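Long-range contacts in inactivation-no-after-potential D protein (Drosophila melanogaster, PDB 2QKV), which probably serves as a PDZ-domain scaffold that organises G protein-coupled signalling in vision: residues N11-K16 / K82-V87; N29-T34 / I55-N60. The protein carries 1 engineered substitution. All blocks are in the same frame, centred on the assembly; numbering follows the deposited sequence.

Interaction 1. Residues N11-K16 / K82-V87; sequences NVDLMK and KVSMEV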
loop_
_atom_site.group_PDB
_atom_site.type_symbol
_atom_site.label_atom_id
_atom_site.label_comp_id
_atom_site.label_asym_id
_atom_site.label_seq_id
_atom_site.Cartn_x
_atom_site.Cartn_y
_atom_site.Cartn_z
ATOM N N ASN A 11 -7.242 -9.294 23.911
ATOM C CA ASN A 11 -7.912 -8.044 24.223
ATOM C C ASN A 11 -7.221 -7.237 25.306
ATOM O O ASN A 11 -6.645 -7.794 26.240
ATOM C CB ASN A 11 -9.348 -8.323 24.681
ATOM C CG ASN A 11 -10.133 -9.126 23.674
ATOM O OD1 ASN A 11 -10.365 -10.315 23.864
ATOM N ND2 ASN A 11 -10.536 -8.483 22.591
ATOM N N VAL A 12 -7.284 -5.915 25.158
ATOM C CA VAL A 12 -6.744 -4.991 26.147
ATOM C C VAL A 12 -7.862 -3.983 26.385
ATOM O O VAL A 12 -8.342 -3.339 25.448
ATOM C CB VAL A 12 -5.480 -4.268 25.647
ATOM C CG1 VAL A 12 -5.010 -3.255 26.706
ATOM C CG2 VAL A 12 -4.376 -5.275 25.375
ATOM N N ASP A 13 -8.291 -3.877 27.641
ATOM C CA ASP A 13 -9.363 -2.968 28.014
ATOM C C ASP A 13 -8.954 -2.083 29.175
ATOM O O ASP A 13 -8.416 -2.565 30.184
ATOM C CB ASP A 13 -10.623 -3.742 28.410
ATOM C CG ASP A 13 -11.228 -4.501 27.257
ATOM O OD1 ASP A 13 -10.812 -5.657 27.007
ATOM O OD2 ASP A 13 -12.117 -3.937 26.586
ATOM N N LEU A 14 -9.208 -0.788 29.028
ATOM C CA LEU A 14 -8.881 0.161 30.082
ATOM C C LEU A 14 -9.779 1.386 30.024
ATOM O O LEU A 14 -10.534 1.586 29.070
ATOM C CB LEU A 14 -7.420 0.588 29.977
ATOM C CG LEU A 14 -6.954 1.281 28.698
ATOM C CD1 LEU A 14 -7.284 2.784 28.772
ATOM C CD2 LEU A 14 -5.448 1.069 28.528
ATOM N N MET A 15 -9.702 2.188 31.076
ATOM C CA MET A 15 -10.480 3.414 31.177
ATOM C C MET A 15 -9.481 4.555 31.170
ATOM O O MET A 15 -8.675 4.683 32.090
ATOM C CB MET A 15 -11.281 3.435 32.482
ATOM C CG MET A 15 -12.010 4.746 32.733
ATOM S SD MET A 15 -13.224 5.141 31.459
ATOM C CE MET A 15 -14.537 4.106 31.953
ATOM N N LYS A 16 -9.513 5.374 30.126
ATOM C CA LYS A 16 -8.586 6.490 30.032
ATOM C C LYS A 16 -8.918 7.533 31.092
ATOM O O LYS A 16 -10.084 7.749 31.415
ATOM C CB LYS A 16 -8.653 7.118 28.638
ATOM C CG LYS A 16 -7.517 8.082 28.355
ATOM C CD LYS A 16 -7.467 8.482 26.894
ATOM C CE LYS A 16 -6.280 9.390 26.633
ATOM N NZ LYS A 16 -5.011 8.775 27.112
ATOM N N LYS A 82 -13.631 4.860 27.820
ATOM C CA LYS A 82 -13.418 3.440 27.573
ATOM C C LYS A 82 -12.583 3.174 26.327
ATOM O O LYS A 82 -12.802 3.770 25.273
ATOM C CB LYS A 82 -14.761 2.710 27.456
ATOM C CG LYS A 82 -15.499 2.520 28.778
ATOM C CD LYS A 82 -14.704 1.649 29.746
ATOM C CE LYS A 82 -15.514 1.307 30.993
ATOM N NZ LYS A 82 -14.674 0.641 32.032
ATOM N N VAL A 83 -11.621 2.269 26.470
ATOM C CA VAL A 83 -10.745 1.885 25.375
ATOM C C VAL A 83 -10.716 0.358 25.332
ATOM O O VAL A 83 -10.382 -0.289 26.323
ATOM C CB VAL A 83 -9.315 2.414 25.587
ATOM C CG1 VAL A 83 -8.348 1.731 24.619
ATOM C CG2 VAL A 83 -9.288 3.916 25.359
ATOM N N SER A 84 -11.093 -0.199 24.187
ATOM C CA SER A 84 -11.110 -1.644 23.992
ATOM C C SER A 84 -10.338 -1.943 22.719
ATOM O O SER A 84 -10.735 -1.523 21.635
ATOM C CB SER A 84 -12.543 -2.143 23.843
ATOM O OG SER A 84 -12.560 -3.545 23.621
ATOM N N MET A 85 -9.240 -2.676 22.850
ATOM C CA MET A 85 -8.421 -2.986 21.689
ATOM C C MET A 85 -8.218 -4.475 21.471
ATOM O O MET A 85 -8.257 -5.260 22.426
ATOM C CB MET A 85 -7.039 -2.360 21.860
ATOM C CG MET A 85 -7.064 -0.876 22.216
ATOM S SD MET A 85 -5.435 -0.147 22.370
ATOM C CE MET A 85 -5.086 -0.448 24.096
ATOM N N GLU A 86 -8.029 -4.849 20.208
ATOM C CA GLU A 86 -7.677 -6.219 19.844
ATOM C C GLU A 86 -6.235 -6.034 19.399
ATOM O O GLU A 86 -5.905 -5.053 18.705
ATOM C CB GLU A 86 -8.529 -6.777 18.705
ATOM C CG GLU A 86 -9.967 -7.013 19.142
ATOM C CD GLU A 86 -10.766 -7.851 18.170
ATOM O OE1 GLU A 86 -10.259 -8.164 17.074
ATOM O OE2 GLU A 86 -11.917 -8.195 18.516
ATOM N N VAL A 87 -5.380 -6.973 19.787
ATOM C CA VAL A 87 -3.952 -6.869 19.536
ATOM C C VAL A 87 -3.332 -8.224 19.164
ATOM O O VAL A 87 -3.806 -9.268 19.599
ATOM C CB VAL A 87 -3.241 -6.372 20.840
ATOM C CG1 VAL A 87 -1.788 -5.994 20.555
ATOM C CG2 VAL A 87 -4.017 -5.193 21.468
HETATM O O HOH W 1 -13.174 -1.556 27.481
#
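Asn11 lies opposite Glu86 in an antiparallel, non-hydrogen-bonded pair. The two side chains run side by side, Asn11 ND2 sitting 3.8 Å from Glu86 CG, and such polar groups suit a face that borders solvent. At Val12 the pair with Met85 is hydrogen-bonded: Val12 N donates to Met85 O at 3.0 Å, and Met85 N returns to Val12 O at 2.8 Å. Both side chains turn inward. A bend at chi3 (-89°) of Met85 swings its methyl beside Val12, CE to CG1 3.8 Å, while the other branch, Val12 CG2, meets Val87 CG2 at 3.9 Å. This is the pairing of the first and last strands of a PDZ domain, 10-15 with 82-88. Helix 44-49 packs on the inward face through Val12 and Leu14, and strand 55-59 lies against Val83 and Met85.

Asp13 returns to the outer face, where Ser84 OG donates to Asp13 OD2 at 3.0 Å. The hydroxyl arrives on the syn side but 33° out of the carboxylate plane, and a water also donates to the same oxygen, so this short polar pair suits a hydrated surface. Leu14 forms the second hydrogen-bonded pair, its N and O both bound to Val83. With CG between the backbone N and the carbonyl carbon (chi1 60°), a further turn at chi2 lays CD1 alongside Val83, closest to CB at 3.8 Å; apolar residues, branched or flexible like Met85, suit this buried face. Met15 ends the strand opposite Lys82, again non-hydrogen-bonded, with 4.7 Å between Met15 CA and Lys82 CA.

Interaction 2. Residues N29-T34 / I55-N60; sequences NEIGCT and IITKFN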
loop_
_atom_site.group_PDB
_atom_site.type_symbol
_atom_site.label_atom_id
_atom_site.label_comp_id
_atom_site.label_asym_id
_atom_site.label_seq_id
_atom_site.Cartn_x
_atom_site.Cartn_y
_atom_site.Cartn_z
ATOM N N ASN A 29 0.884 0.370 9.775
ATOM C CA ASN A 29 1.198 -0.669 8.813
ATOM C C ASN A 29 -0.108 -1.230 8.270
ATOM O O ASN A 29 -1.197 -0.843 8.722
ATOM C CB ASN A 29 2.136 -1.747 9.401
ATOM C CG ASN A 29 1.542 -2.502 10.563
ATOM O OD1 ASN A 29 2.090 -2.493 11.673
ATOM N ND2 ASN A 29 0.446 -3.182 10.322
ATOM N N GLU A 30 -0.027 -2.123 7.287
ATOM C CA GLU A 30 -1.233 -2.645 6.677
ATOM C C GLU A 30 -2.232 -3.338 7.588
ATOM O O GLU A 30 -3.436 -3.265 7.332
ATOM C CB GLU A 30 -0.879 -3.565 5.507
ATOM C CG GLU A 30 -0.530 -2.823 4.213
ATOM C CD GLU A 30 -1.641 -1.880 3.747
ATOM O OE1 GLU A 30 -2.833 -2.255 3.818
ATOM O OE2 GLU A 30 -1.315 -0.762 3.294
ATOM N N ILE A 31 -1.767 -4.003 8.639
ATOM C CA ILE A 31 -2.734 -4.675 9.505
ATOM C C ILE A 31 -3.141 -3.909 10.763
ATOM O O ILE A 31 -4.106 -4.274 11.414
ATOM C CB ILE A 31 -2.288 -6.110 9.927
ATOM C CG1 ILE A 31 -1.195 -6.066 10.981
ATOM C CG2 ILE A 31 -1.831 -6.894 8.704
ATOM C CD1 ILE A 31 -1.037 -7.412 11.710
ATOM N N GLY A 32 -2.431 -2.840 11.096
ATOM C CA GLY A 32 -2.794 -2.095 12.287
ATOM C C GLY A 32 -1.692 -1.142 12.666
ATOM O O GLY A 32 -0.911 -0.703 11.822
ATOM N N CYS A 33 -1.619 -0.833 13.949
ATOM C CA CYS A 33 -0.599 0.078 14.442
ATOM C C CYS A 33 0.374 -0.595 15.387
ATOM O O CYS A 33 -0.017 -1.100 16.443
ATOM C CB CYS A 33 -1.242 1.265 15.152
ATOM S SG CYS A 33 -2.076 2.419 14.051
ATOM N N THR A 34 1.645 -0.617 15.008
ATOM C CA THR A 34 2.668 -1.221 15.846
ATOM C C THR A 34 3.017 -0.286 16.987
ATOM O O THR A 34 3.102 0.932 16.816
ATOM C CB THR A 34 3.964 -1.517 15.053
ATOM O OG1 THR A 34 3.699 -2.532 14.081
ATOM C CG2 THR A 34 5.085 -1.998 15.984
ATOM N N ILE A 55 1.037 -5.332 17.796
ATOM C CA ILE A 55 0.299 -4.600 16.782
ATOM C C ILE A 55 -1.175 -4.523 17.149
ATOM O O ILE A 55 -1.844 -5.560 17.270
ATOM C CB ILE A 55 0.413 -5.272 15.389
ATOM C CG1 ILE A 55 1.886 -5.439 15.016
ATOM C CG2 ILE A 55 -0.314 -4.421 14.348
ATOM C CD1 ILE A 55 2.101 -6.122 13.682
ATOM N N ILE A 56 -1.662 -3.299 17.344
ATOM C CA ILE A 56 -3.066 -3.080 17.677
ATOM C C ILE A 56 -3.819 -3.143 16.347
ATOM O O ILE A 56 -3.545 -2.359 15.431
ATOM C CB ILE A 56 -3.247 -1.700 18.347
ATOM C CG1 ILE A 56 -2.394 -1.646 19.624
ATOM C CG2 ILE A 56 -4.725 -1.461 18.663
ATOM C CD1 ILE A 56 -2.226 -0.247 20.243
ATOM N N THR A 57 -4.782 -4.064 16.262
ATOM C CA THR A 57 -5.540 -4.292 15.031
ATOM C C THR A 57 -7.000 -3.833 15.016
ATOM O O THR A 57 -7.628 -3.790 13.953
ATOM C CB THR A 57 -5.487 -5.786 14.653
ATOM O OG1 THR A 57 -5.994 -6.560 15.749
ATOM C CG2 THR A 57 -4.051 -6.205 14.389
ATOM N N LYS A 58 -7.549 -3.534 16.190
ATOM C CA LYS A 58 -8.920 -3.038 16.281
ATOM C C LYS A 58 -8.970 -2.071 17.460
ATOM O O LYS A 58 -8.388 -2.331 18.502
ATOM C CB LYS A 58 -9.929 -4.180 16.474
ATOM C CG LYS A 58 -11.384 -3.707 16.363
ATOM C CD LYS A 58 -12.383 -4.849 16.274
ATOM C CE LYS A 58 -12.294 -5.543 14.925
ATOM N NZ LYS A 58 -13.434 -6.482 14.678
ATOM N N PHE A 59 -9.642 -0.943 17.281
ATOM C CA PHE A 59 -9.715 0.051 18.346
ATOM C C PHE A 59 -11.164 0.468 18.510
ATOM O O PHE A 59 -11.777 0.963 17.570
ATOM C CB PHE A 59 -8.862 1.282 17.998
ATOM C CG PHE A 59 -8.769 2.279 19.120
ATOM C CD1 PHE A 59 -7.800 2.134 20.109
ATOM C CD2 PHE A 59 -9.695 3.315 19.232
ATOM C CE1 PHE A 59 -7.744 3.002 21.206
ATOM C CE2 PHE A 59 -9.648 4.193 20.332
ATOM C CZ PHE A 59 -8.669 4.030 21.317
ATOM N N ASN A 60 -11.699 0.262 19.710
ATOM C CA ASN A 60 -13.087 0.577 20.020
ATOM C C ASN A 60 -14.060 0.162 18.925
ATOM O O ASN A 60 -14.911 0.950 18.501
ATOM C CB ASN A 60 -13.254 2.069 20.338
ATOM C CG ASN A 60 -12.756 2.430 21.723
ATOM O OD1 ASN A 60 -12.330 1.564 22.482
ATOM N ND2 ASN A 60 -12.816 3.715 22.067
#
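Ile55 reaches under the turn that holds Ile31, and the two side chains cross at about a right angle. Ile31 has CG1 wedged between its backbone N and its carbonyl carbon (chi1 75°), which brings Ile31 CG1 to 3.8 Å from Ile55 CG2 and Ile31 CD1 to 3.9 Å from Ile55 CD1. Ile55 directs its two branches differently: CG2, anti to the backbone N, lies beneath the turn, whereas the extended CG1-CD1 arm (chi2 179°) passes Thr34, whose OG1 is 3.6 Å from Ile55 CG1, and ends at Ile31 CD1. The beta-branch thus lets one residue touch the turn and Thr34 with separate arms. Thr34 OG1 also makes a weak hydrogen bond to Ser27 of a second subunit, and Pro28 of that subunit packs on Ile55.

Gly32 comes so close to strand 55-59 that its CA lies 3.2 Å from Ile56 O in a CH...O contact; a beta-carbon would collide with that oxygen, and the backbone angles favour glycine as well. The next pair, Cys33 and Ile56, is hydrogen-bonded in both directions. Cys33 N meets Ile56 O at 2.9 Å, while Ile56 N reaches Cys33 O at 2.9 Å from 37° above the carbonyl plane. Their side chains turn to the opposite face, toward helix 69-77, where compact Cys33 meets Phe69 and longer Ile56 meets Phe76. Thr57 sets CG2 3.5 Å from Ile31 O. Here strand 55-59 bends: Thr57 and Lys58 both face Glu86, a classic beta bulge, in the curled antiparallel sheet of a PDZ domain.

How the interactions relate
From the N terminus, strand 10-15 comes first and waits for its partner until nearly the end of the domain. The chain next forms the hairpin of strands 24-28 and 33-38, passes helix 44-49 and returns as strand 55-59, closing the shorter loop of interaction 2. It then runs through strand 62-63 and helix 69-77 to strand 82-88, where interaction 1 closes the longer loop with the shorter one wholly within it. Strand 82-88 lies between 10-15 and 55-59 in the sheet, so the contacts meet: Ser84 N probably bonds to Asn60 OD1, and Thr57 N to Glu86 O. This pairing of 55-59 with 82-88 connects the terminal strands to the hairpin.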